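Local atomic coordinates of putative GntR-family transcriptional regulator (Bordetella bronchiseptica RB50, PDB entry 3CNV), a protein that probably regulates transcription as a GntR-family repressor or activator, its UTRA-type ligand-binding domain presumably sensing a small effector molecule. Residues Pro87-Phe92 / Pro142-Arg147; Thr71-Leu76 / Phe96-Val101. One frame throughout, in Å; residues are numbered along the deposited sequence.

Contact 1 of 2, residues Pro87-Phe92 / Pro142-Arg147; sequences PLYGLF and PMEVRR. With FLC (citrate anion), chain J.
Glu-144 OE1 is held from two sides of the fold: the hydroxyl of Tyr-89 donates to its syn lone pair, with OH and OE1 2.5 Å apart, and Ser-135 OG bonds the same oxygen. Ring and carboxylate planes stand 79° apart there, the oxygen lying at the ring's edge. An extended chain, with CG anti to the backbone N (chi1 -176°), carries the carboxylate of Glu-144 out from strand 141-150 to the hydroxyl. The other oxygen, Glu-144 OE2, is gripped twice from one side chain: Arg-146 NE and NH2 both donate to it, at 2.8 and 2.7 Å respectively, in a side-on salt bridge. The two bonds differ in approach, for NH2 meets the syn lone pair whereas NE comes from above the carboxylate plane.

Arg-146 reaches the Tyr-89 ring differently. Its guanidinium lies nearly parallel to that ring, the planes 15° apart, with NH2 over one face near the rim, 3.3 Å from Tyr-89 CZ. A bend at chi3 swings the group over, and the bonds to Glu-144 should fix its rotation.

This is probably the ligand pocket of the UTRA domain, where the N terminus of helix 88-96 faces the central antiparallel sheet. A citrate, probably from the crystallisation liquor, occupies it. Leu-88 N donates to OG1 of the citrate and Tyr-89 N to its OB2, so the first turn of the helix receives two carboxylates. Arg-146 NH1 grips citrate OB1 at 2.8 Å, while NH2 adds a weak bond to that oxygen. Arg-2, Arg-4, Phe-5 and Arg-52 supply further hydrogen bonds to the citrate. Phe-92 brings its edge to the carboxylate of Glu-144, with CE2 4.0 Å from OE2.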
ATOM      1  N   PRO C  87     -19.748   9.080   8.776  1.00 24.48           N
ATOM      2  CA  PRO C  87     -19.248   8.693   7.480  1.00 22.14           C
ATOM      3  C   PRO C  87     -19.885   7.383   7.035  1.00 20.52           C
ATOM      4  O   PRO C  87     -20.224   6.502   7.867  1.00 17.95           O
ATOM      5  CB  PRO C  87     -17.749   8.558   7.726  1.00 23.62           C
ATOM      6  CG  PRO C  87     -17.494   8.990   9.130  1.00 26.73           C
ATOM      7  CD  PRO C  87     -18.754   8.953   9.861  1.00 25.02           C
ATOM      8  N   LEU C  88     -20.084   7.234   5.736  1.00 18.37           N
ATOM      9  CA  LEU C  88     -20.698   5.984   5.231  1.00 16.88           C
ATOM     10  C   LEU C  88     -20.029   4.662   5.711  1.00 15.71           C
ATOM     11  O   LEU C  88     -20.722   3.733   6.126  1.00 14.45           O
ATOM     12  CB  LEU C  88     -20.756   5.965   3.710  1.00 18.52           C
ATOM     13  CG  LEU C  88     -21.722   6.991   3.088  1.00 20.23           C
ATOM     14  CD1 LEU C  88     -21.682   6.963   1.552  1.00 24.19           C
ATOM     15  CD2 LEU C  88     -23.113   6.660   3.560  1.00 21.99           C
ATOM     16  N   TYR C  89     -18.713   4.528   5.547  1.00 14.97           N
ATOM     17  CA  TYR C  89     -18.047   3.272   5.937  1.00 15.22           C
ATOM     18  C   TYR C  89     -18.267   3.007   7.395  1.00 14.49           C
ATOM     19  O   TYR C  89     -18.420   1.870   7.814  1.00 15.34           O
ATOM     20  CB  TYR C  89     -16.555   3.190   5.564  1.00 13.83           C
ATOM     21  CG  TYR C  89     -16.321   3.022   4.102  1.00 13.76           C
ATOM     22  CD1 TYR C  89     -16.692   1.857   3.429  1.00 16.47           C
ATOM     23  CD2 TYR C  89     -15.662   3.996   3.406  1.00 16.35           C
ATOM     24  CE1 TYR C  89     -16.456   1.717   2.065  1.00 17.34           C
ATOM     25  CE2 TYR C  89     -15.393   3.868   2.057  1.00 15.32           C
ATOM     26  CZ  TYR C  89     -15.796   2.744   1.388  1.00 16.72           C
ATOM     27  OH  TYR C  89     -15.506   2.675   0.039  1.00 15.76           O
ATOM     28  N   GLY C  90     -18.324   4.066   8.172  1.00 15.30           N
ATOM     29  CA  GLY C  90     -18.589   3.893   9.631  1.00 15.88           C
ATOM     30  C   GLY C  90     -20.012   3.414   9.849  1.00 16.71           C
ATOM     31  O   GLY C  90     -20.270   2.568  10.702  1.00 17.94           O
ATOM     32  N   LEU C  91     -20.952   3.948   9.066  1.00 16.53           N
ATOM     33  CA  LEU C  91     -22.360   3.518   9.114  1.00 17.56           C
ATOM     34  C   LEU C  91     -22.465   2.024   8.722  1.00 17.88           C
ATOM     35  O   LEU C  91     -23.175   1.256   9.344  1.00 18.78           O
ATOM     36  CB  LEU C  91     -23.246   4.328   8.164  1.00 17.55           C
ATOM     37  CG  LEU C  91     -24.713   3.883   8.063  1.00 21.19           C
ATOM     38  CD1 LEU C  91     -25.465   4.217   9.444  1.00 26.80           C
ATOM     39  CD2 LEU C  91     -25.492   4.502   6.856  1.00 25.36           C
ATOM     40  N   PHE C  92     -21.758   1.627   7.673  1.00 17.74           N
ATOM     41  CA  PHE C  92     -21.848   0.252   7.196  1.00 17.92           C
ATOM     42  C   PHE C  92     -21.347  -0.679   8.304  1.00 18.30           C
ATOM     43  O   PHE C  92     -21.882  -1.747   8.515  1.00 17.43           O
ATOM     44  CB  PHE C  92     -21.064   0.007   5.903  1.00 16.80           C
ATOM     45  CG  PHE C  92     -21.467   0.870   4.731  1.00 18.24           C
ATOM     46  CD1 PHE C  92     -22.716   1.477   4.684  1.00 18.06           C
ATOM     47  CD2 PHE C  92     -20.597   1.019   3.644  1.00 20.10           C
ATOM     48  CE1 PHE C  92     -23.088   2.253   3.594  1.00 19.87           C
ATOM     49  CE2 PHE C  92     -20.961   1.776   2.534  1.00 16.31           C
ATOM     50  CZ  PHE C  92     -22.221   2.388   2.508  1.00 19.28           C
ATOM     51  N   PRO C 142     -16.819  -9.265  -1.997  1.00 14.50           N
ATOM     52  CA  PRO C 142     -17.064  -7.893  -2.405  1.00 14.12           C
ATOM     53  C   PRO C 142     -18.386  -7.382  -1.838  1.00 13.86           C
ATOM     54  O   PRO C 142     -19.380  -8.093  -1.842  1.00 12.93           O
ATOM     55  CB  PRO C 142     -17.038  -7.982  -3.932  1.00 13.77           C
ATOM     56  CG  PRO C 142     -17.472  -9.336  -4.230  1.00 14.29           C
ATOM     57  CD  PRO C 142     -17.098 -10.210  -3.096  1.00 16.71           C
HETATM   58  N   MSE C 143     -18.372  -6.196  -1.287  1.00 13.29           N
HETATM   59  CA  MSE C 143     -19.551  -5.621  -0.639  1.00 13.82           C
HETATM   60  C   MSE C 143     -19.949  -4.209  -1.082  1.00 12.42           C
HETATM   61  O   MSE C 143     -21.002  -3.673  -0.679  1.00 13.22           O
HETATM   62  CB  MSE C 143     -19.340  -5.542   0.902  1.00 13.82           C
HETATM   63  CG  MSE C 143     -19.415  -6.820   1.662  1.00 16.50           C
HETATM   64 SE   MSE C 143     -20.948  -8.002   1.294  0.50 17.02          SE
HETATM   65  CE  MSE C 143     -22.341  -6.824   1.886  1.00 23.10           C
ATOM     66  N   GLU C 144     -19.099  -3.593  -1.854  1.00 13.58           N
ATOM     67  CA  GLU C 144     -19.349  -2.251  -2.385  1.00 14.16           C
ATOM     68  C   GLU C 144     -18.589  -2.007  -3.634  1.00 14.31           C
ATOM     69  O   GLU C 144     -17.400  -2.378  -3.758  1.00 12.70           O
ATOM     70  CB  GLU C 144     -18.905  -1.139  -1.404  1.00 15.43           C
ATOM     71  CG  GLU C 144     -19.250   0.271  -1.886  1.00 16.42           C
ATOM     72  CD  GLU C 144     -18.425   1.376  -1.211  1.00 20.07           C
ATOM     73  OE1 GLU C 144     -17.185   1.170  -1.046  1.00 20.93           O
ATOM     74  OE2 GLU C 144     -19.042   2.426  -0.868  1.00 19.33           O
ATOM     75  N   VAL C 145     -19.309  -1.337  -4.532  1.00 13.96           N
ATOM     76  CA  VAL C 145     -18.770  -0.723  -5.724  1.00 14.02           C
ATOM     77  C   VAL C 145     -18.963   0.748  -5.600  1.00 14.35           C
ATOM     78  O   VAL C 145     -20.047   1.216  -5.320  1.00 14.77           O
ATOM     79  CB  VAL C 145     -19.423  -1.198  -7.048  1.00 14.77           C
ATOM     80  CG1 VAL C 145     -18.855  -0.365  -8.277  1.00 13.83           C
ATOM     81  CG2 VAL C 145     -19.170  -2.694  -7.307  1.00 15.68           C
ATOM     82  N   ARG C 146     -17.890   1.496  -5.740  1.00 13.95           N
ATOM     83  CA  ARG C 146     -18.021   2.945  -5.693  1.00 15.31           C
ATOM     84  C   ARG C 146     -17.210   3.582  -6.829  1.00 15.56           C
ATOM     85  O   ARG C 146     -16.027   3.236  -7.027  1.00 17.39           O
ATOM     86  CB  ARG C 146     -17.521   3.459  -4.307  1.00 15.00           C
ATOM     87  CG  ARG C 146     -17.638   4.971  -4.116  1.00 16.12           C
ATOM     88  CD  ARG C 146     -17.110   5.474  -2.760  1.00 15.77           C
ATOM     89  NE  ARG C 146     -17.750   4.856  -1.607  1.00 14.97           N
ATOM     90  CZ  ARG C 146     -17.661   5.268  -0.353  1.00 14.64           C
ATOM     91  NH1 ARG C 146     -16.842   6.267  -0.022  1.00 15.64           N
ATOM     92  NH2 ARG C 146     -18.340   4.615   0.589  1.00 13.91           N
ATOM     93  N   ARG C 147     -17.864   4.477  -7.593  1.00 14.29           N
ATOM     94  CA  ARG C 147     -17.225   5.292  -8.537  1.00 15.18           C
ATOM     95  C   ARG C 147     -17.241   6.738  -8.104  1.00 14.70           C
ATOM     96  O   ARG C 147     -18.310   7.366  -7.917  1.00 12.84           O
ATOM     97  CB  ARG C 147     -17.870   5.234  -9.898  1.00 17.21           C
ATOM     98  CG  ARG C 147     -17.132   6.221 -10.825  1.00 25.25           C
ATOM     99  CD  ARG C 147     -17.756   6.330 -12.228  1.00 32.57           C
ATOM    100  NE  ARG C 147     -19.194   6.076 -12.235  1.00 41.94           N
ATOM    101  CZ  ARG C 147     -20.152   6.989 -12.018  1.00 44.46           C
ATOM    102  NH1 ARG C 147     -19.852   8.244 -11.737  1.00 44.25           N
ATOM    103  NH2 ARG C 147     -21.430   6.620 -12.079  1.00 47.43           N
TER
HETATM  104  CAC FLC J 301     -14.020   7.424   3.559  1.00 13.47           C
HETATM  105  CA  FLC J 301     -14.831   8.570   2.988  1.00 15.12           C
HETATM  106  CB  FLC J 301     -16.105   8.727   3.803  1.00 16.95           C
HETATM  107  CBC FLC J 301     -16.951   7.463   3.682  1.00 16.27           C
HETATM  108  CG  FLC J 301     -16.861   9.945   3.316  1.00 19.33           C
HETATM  109  CGC FLC J 301     -17.967  10.190   4.290  1.00 21.73           C
HETATM  110  OA1 FLC J 301     -14.104   7.158   4.784  1.00 15.08           O
HETATM  111  OA2 FLC J 301     -13.324   6.707   2.829  1.00 10.46           O
HETATM  112  OB1 FLC J 301     -17.408   7.163   2.530  1.00 16.07           O
HETATM  113  OB2 FLC J 301     -17.075   6.783   4.722  1.00 16.97           O
HETATM  114  OG1 FLC J 301     -18.960   9.434   4.266  1.00 17.77           O
HETATM  115  OG2 FLC J 301     -17.828  11.199   5.019  1.00 22.14           O
HETATM  116  OHB FLC J 301     -15.779   8.990   5.156  1.00 18.93           O

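Contact 2 of 2, residues Thr71-Leu76 / Phe96-Val101; sequences THFRGL and FGVSMV
Phe-96 and Phe-73 meet obliquely, their planes 41° apart and their centroids separated by 5.2 Å. Phe-73 presents its CD1 corner over one face of Phe-96, near the rim, and the closest approach is 3.7 Å from Phe-73 CD1 to Phe-96 CG. The neighbouring corner, CE1, lies beside CB of the same partner. Phe-96 is directed across the gap by its CB, and CG lies anti to the carbonyl carbon (chi1 -59°), which brings the ring up against the turn that begins at Phe-73.

That turn, type I from Phe-73 to Leu-76, is closed by the bond of Leu-76 N to Phe-73 O, and it borders the far end of the Phe-96 ring. The backbone of Gly-75 lies at the ring's edge, near its plane, with its C atom 3.8 Å from Phe-96 CZ. Because Gly-75 has no side chain, the ring can settle close against the turn, and the nearest main-chain atom is Leu-76 N, 3.6 Å from Phe-96 CZ. The Leu-76 side chain crosses Phe-96 at about a right angle and touches it with CB and the CD1 methyl, CD1 being 3.8 Å from Phe-96 CE2.

Farther along, Val-98 comes from the opposite direction to Phe-73 and sets its CG2 methyl 4.1 Å from Phe-73 CZ. No hydrogen bond joins the two segments, so the interface rests on apolar packing. Phe-92 meets Phe-73 edge-to-face, and the selenomethionine Met-143 of strand 141-150 touches both Phe-73 and Val-98, extending the cluster inward. Between Phe-96 and Val-98 the chain leaves helix 88-96 through Gly-97, whose phi is positive. The whole is an apolar packing of two loops at the C-terminal end of that helix, joining it to the loop that follows strand 59-69 in the UTRA fold.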
ATOM      1  N   THR C  71     -29.238  -7.441  -0.381  1.00 26.49           N
ATOM      2  CA  THR C  71     -29.331  -8.489   0.628  1.00 28.86           C
ATOM      3  C   THR C  71     -28.810  -8.003   1.960  1.00 29.04           C
ATOM      4  O   THR C  71     -29.526  -8.007   2.941  1.00 31.55           O
ATOM      5  CB  THR C  71     -28.558  -9.789   0.199  1.00 29.93           C
ATOM      6  OG1 THR C  71     -27.146  -9.518  -0.054  1.00 31.72           O
ATOM      7  CG2 THR C  71     -29.207 -10.425  -1.047  1.00 30.66           C
ATOM      8  N   HIS C  72     -27.609  -7.459   1.975  1.00 28.78           N
ATOM      9  CA  HIS C  72     -26.968  -7.110   3.254  1.00 28.43           C
ATOM     10  C   HIS C  72     -27.351  -5.715   3.739  1.00 27.15           C
ATOM     11  O   HIS C  72     -27.006  -5.307   4.848  1.00 28.18           O
ATOM     12  CB  HIS C  72     -25.454  -7.231   3.140  1.00 28.92           C
ATOM     13  CG  HIS C  72     -25.002  -8.570   2.657  1.00 32.97           C
ATOM     14  ND1 HIS C  72     -24.350  -8.751   1.455  1.00 37.91           N
ATOM     15  CD2 HIS C  72     -25.136  -9.807   3.205  1.00 37.92           C
ATOM     16  CE1 HIS C  72     -24.079 -10.037   1.294  1.00 36.94           C
ATOM     17  NE2 HIS C  72     -24.549 -10.700   2.340  1.00 38.41           N
ATOM     18  N   PHE C  73     -28.069  -4.978   2.913  1.00 25.11           N
ATOM     19  CA  PHE C  73     -28.275  -3.563   3.195  1.00 24.00           C
ATOM     20  C   PHE C  73     -29.736  -3.174   3.151  1.00 25.58           C
ATOM     21  O   PHE C  73     -30.101  -2.006   2.915  1.00 23.06           O
ATOM     22  CB  PHE C  73     -27.430  -2.704   2.256  1.00 23.24           C
ATOM     23  CG  PHE C  73     -25.963  -2.670   2.619  1.00 20.16           C
ATOM     24  CD1 PHE C  73     -25.498  -1.804   3.602  1.00 21.44           C
ATOM     25  CD2 PHE C  73     -25.054  -3.540   1.998  1.00 18.91           C
ATOM     26  CE1 PHE C  73     -24.138  -1.806   3.936  1.00 22.08           C
ATOM     27  CE2 PHE C  73     -23.733  -3.517   2.286  1.00 18.81           C
ATOM     28  CZ  PHE C  73     -23.263  -2.650   3.279  1.00 17.87           C
ATOM     29  N   ARG C  74     -30.572  -4.184   3.387  1.00 27.73           N
ATOM     30  CA  ARG C  74     -32.038  -3.990   3.382  1.00 29.40           C
ATOM     31  C   ARG C  74     -32.473  -2.865   4.302  1.00 29.67           C
ATOM     32  O   ARG C  74     -33.360  -2.096   3.966  1.00 31.94           O
ATOM     33  CB  ARG C  74     -32.794  -5.298   3.644  1.00 30.65           C
ATOM     34  CG  ARG C  74     -32.928  -6.051   2.325  1.00 33.41           C
ATOM     35  CD  ARG C  74     -33.801  -7.282   2.445  1.00 40.92           C
ATOM     36  NE  ARG C  74     -33.005  -8.419   2.893  1.00 46.65           N
ATOM     37  CZ  ARG C  74     -32.851  -8.781   4.167  1.00 51.32           C
ATOM     38  NH1 ARG C  74     -33.455  -8.101   5.152  1.00 51.17           N
ATOM     39  NH2 ARG C  74     -32.082  -9.835   4.453  1.00 52.38           N
ATOM     40  N   GLY C  75     -31.786  -2.693   5.412  1.00 29.28           N
ATOM     41  CA  GLY C  75     -32.193  -1.667   6.382  1.00 28.76           C
ATOM     42  C   GLY C  75     -31.863  -0.236   5.963  1.00 28.57           C
ATOM     43  O   GLY C  75     -32.229   0.748   6.634  1.00 27.92           O
ATOM     44  N   LEU C  76     -31.167  -0.118   4.838  1.00 28.24           N
ATOM     45  CA  LEU C  76     -30.579   1.159   4.439  1.00 28.14           C
ATOM     46  C   LEU C  76     -31.667   2.026   3.845  1.00 28.52           C
ATOM     47  O   LEU C  76     -32.298   1.630   2.873  1.00 29.63           O
ATOM     48  CB  LEU C  76     -29.407   0.970   3.463  1.00 28.48           C
ATOM     49  CG  LEU C  76     -28.417   2.110   3.148  1.00 28.22           C
ATOM     50  CD1 LEU C  76     -27.900   2.774   4.444  1.00 29.83           C
ATOM     51  CD2 LEU C  76     -27.253   1.600   2.336  1.00 29.23           C
ATOM     52  N   PHE C  96     -24.646  -2.113   9.987  1.00 19.11           N
ATOM     53  CA  PHE C  96     -24.807  -3.273   9.090  1.00 18.33           C
ATOM     54  C   PHE C  96     -23.755  -4.364   9.332  1.00 19.20           C
ATOM     55  O   PHE C  96     -23.881  -5.443   8.794  1.00 19.20           O
ATOM     56  CB  PHE C  96     -24.886  -2.825   7.572  1.00 18.48           C
ATOM     57  CG  PHE C  96     -26.043  -1.876   7.284  1.00 19.10           C
ATOM     58  CD1 PHE C  96     -27.306  -2.365   6.988  1.00 19.71           C
ATOM     59  CD2 PHE C  96     -25.905  -0.491   7.430  1.00 23.20           C
ATOM     60  CE1 PHE C  96     -28.381  -1.500   6.810  1.00 21.17           C
ATOM     61  CE2 PHE C  96     -26.969   0.384   7.230  1.00 22.71           C
ATOM     62  CZ  PHE C  96     -28.213  -0.106   6.924  1.00 21.86           C
ATOM     63  N   GLY C  97     -22.768  -4.089  10.187  1.00 18.15           N
ATOM     64  CA  GLY C  97     -21.709  -5.063  10.541  1.00 18.49           C
ATOM     65  C   GLY C  97     -20.830  -5.412   9.351  1.00 18.53           C
ATOM     66  O   GLY C  97     -20.332  -6.530   9.214  1.00 17.09           O
ATOM     67  N   VAL C  98     -20.663  -4.441   8.451  1.00 17.63           N
ATOM     68  CA  VAL C  98     -19.777  -4.637   7.285  1.00 17.89           C
ATOM     69  C   VAL C  98     -18.503  -3.795   7.378  1.00 18.01           C
ATOM     70  O   VAL C  98     -18.562  -2.597   7.310  1.00 15.51           O
ATOM     71  CB  VAL C  98     -20.585  -4.337   6.013  1.00 19.12           C
ATOM     72  CG1 VAL C  98     -19.688  -4.359   4.769  1.00 20.32           C
ATOM     73  CG2 VAL C  98     -21.761  -5.328   5.937  1.00 18.98           C
ATOM     74  N   SER C  99     -17.352  -4.452   7.623  1.00 17.36           N
ATOM     75  CA  SER C  99     -16.050  -3.783   7.749  1.00 18.68           C
ATOM     76  C   SER C  99     -15.183  -4.182   6.596  1.00 17.15           C
ATOM     77  O   SER C  99     -14.993  -5.352   6.330  1.00 16.58           O
ATOM     78  CB  SER C  99     -15.231  -4.187   8.985  1.00 19.62           C
ATOM     79  OG  SER C  99     -15.933  -3.993  10.178  1.00 27.26           O
HETATM   80  N   MSE C 100     -14.695  -3.177   5.906  1.00 15.75           N
HETATM   81  CA  MSE C 100     -13.832  -3.393   4.730  1.00 14.73           C
HETATM   82  C   MSE C 100     -12.356  -3.590   5.136  1.00 16.39           C
HETATM   83  O   MSE C 100     -11.726  -2.777   5.879  1.00 15.97           O
HETATM   84  CB  MSE C 100     -13.962  -2.235   3.772  1.00 15.43           C
HETATM   85  CG  MSE C 100     -15.359  -1.756   3.481  1.00 17.36           C
HETATM   86 SE   MSE C 100     -16.457  -3.194   2.727  1.00 20.10          SE
HETATM   87  CE  MSE C 100     -18.120  -2.087   2.474  1.00 14.47           C
ATOM     88  N   VAL C 101     -11.776  -4.661   4.621  1.00 16.12           N
ATOM     89  CA  VAL C 101     -10.393  -4.980   4.857  1.00 17.57           C
ATOM     90  C   VAL C 101      -9.479  -4.566   3.717  1.00 19.69           C
ATOM     91  O   VAL C 101      -8.293  -4.306   3.924  1.00 22.70           O
ATOM     92  CB  VAL C 101     -10.237  -6.529   5.149  1.00 19.39           C
ATOM     93  CG1 VAL C 101     -11.175  -6.915   6.248  1.00 19.02           C
ATOM     94  CG2 VAL C 101     -10.552  -7.324   3.931  1.00 18.96           C
TER

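From the N terminus the chain first reaches 71-76, the loop leaving strand 59-69, and then passes through helix 78-83 to 87-92. Helix 88-96 next runs into 96-101, where contact 2 closes a short, largely helical loop. After strands 102-111 and 127-137 it arrives at 142-147, and contact 1 closes the longer one. The segments alternate, so the two loops cross rather than nest. The centres of the two contacts lie about 8 Å apart, and the contacts touch directly: Phe-92 O and Val-98 N are 3.0 Å apart, a probable hydrogen bond. Together they tie both ends of helix 88-96 into the fold, its N-terminal part to strand 141-150 and its C-terminal end to the 71-76 loop.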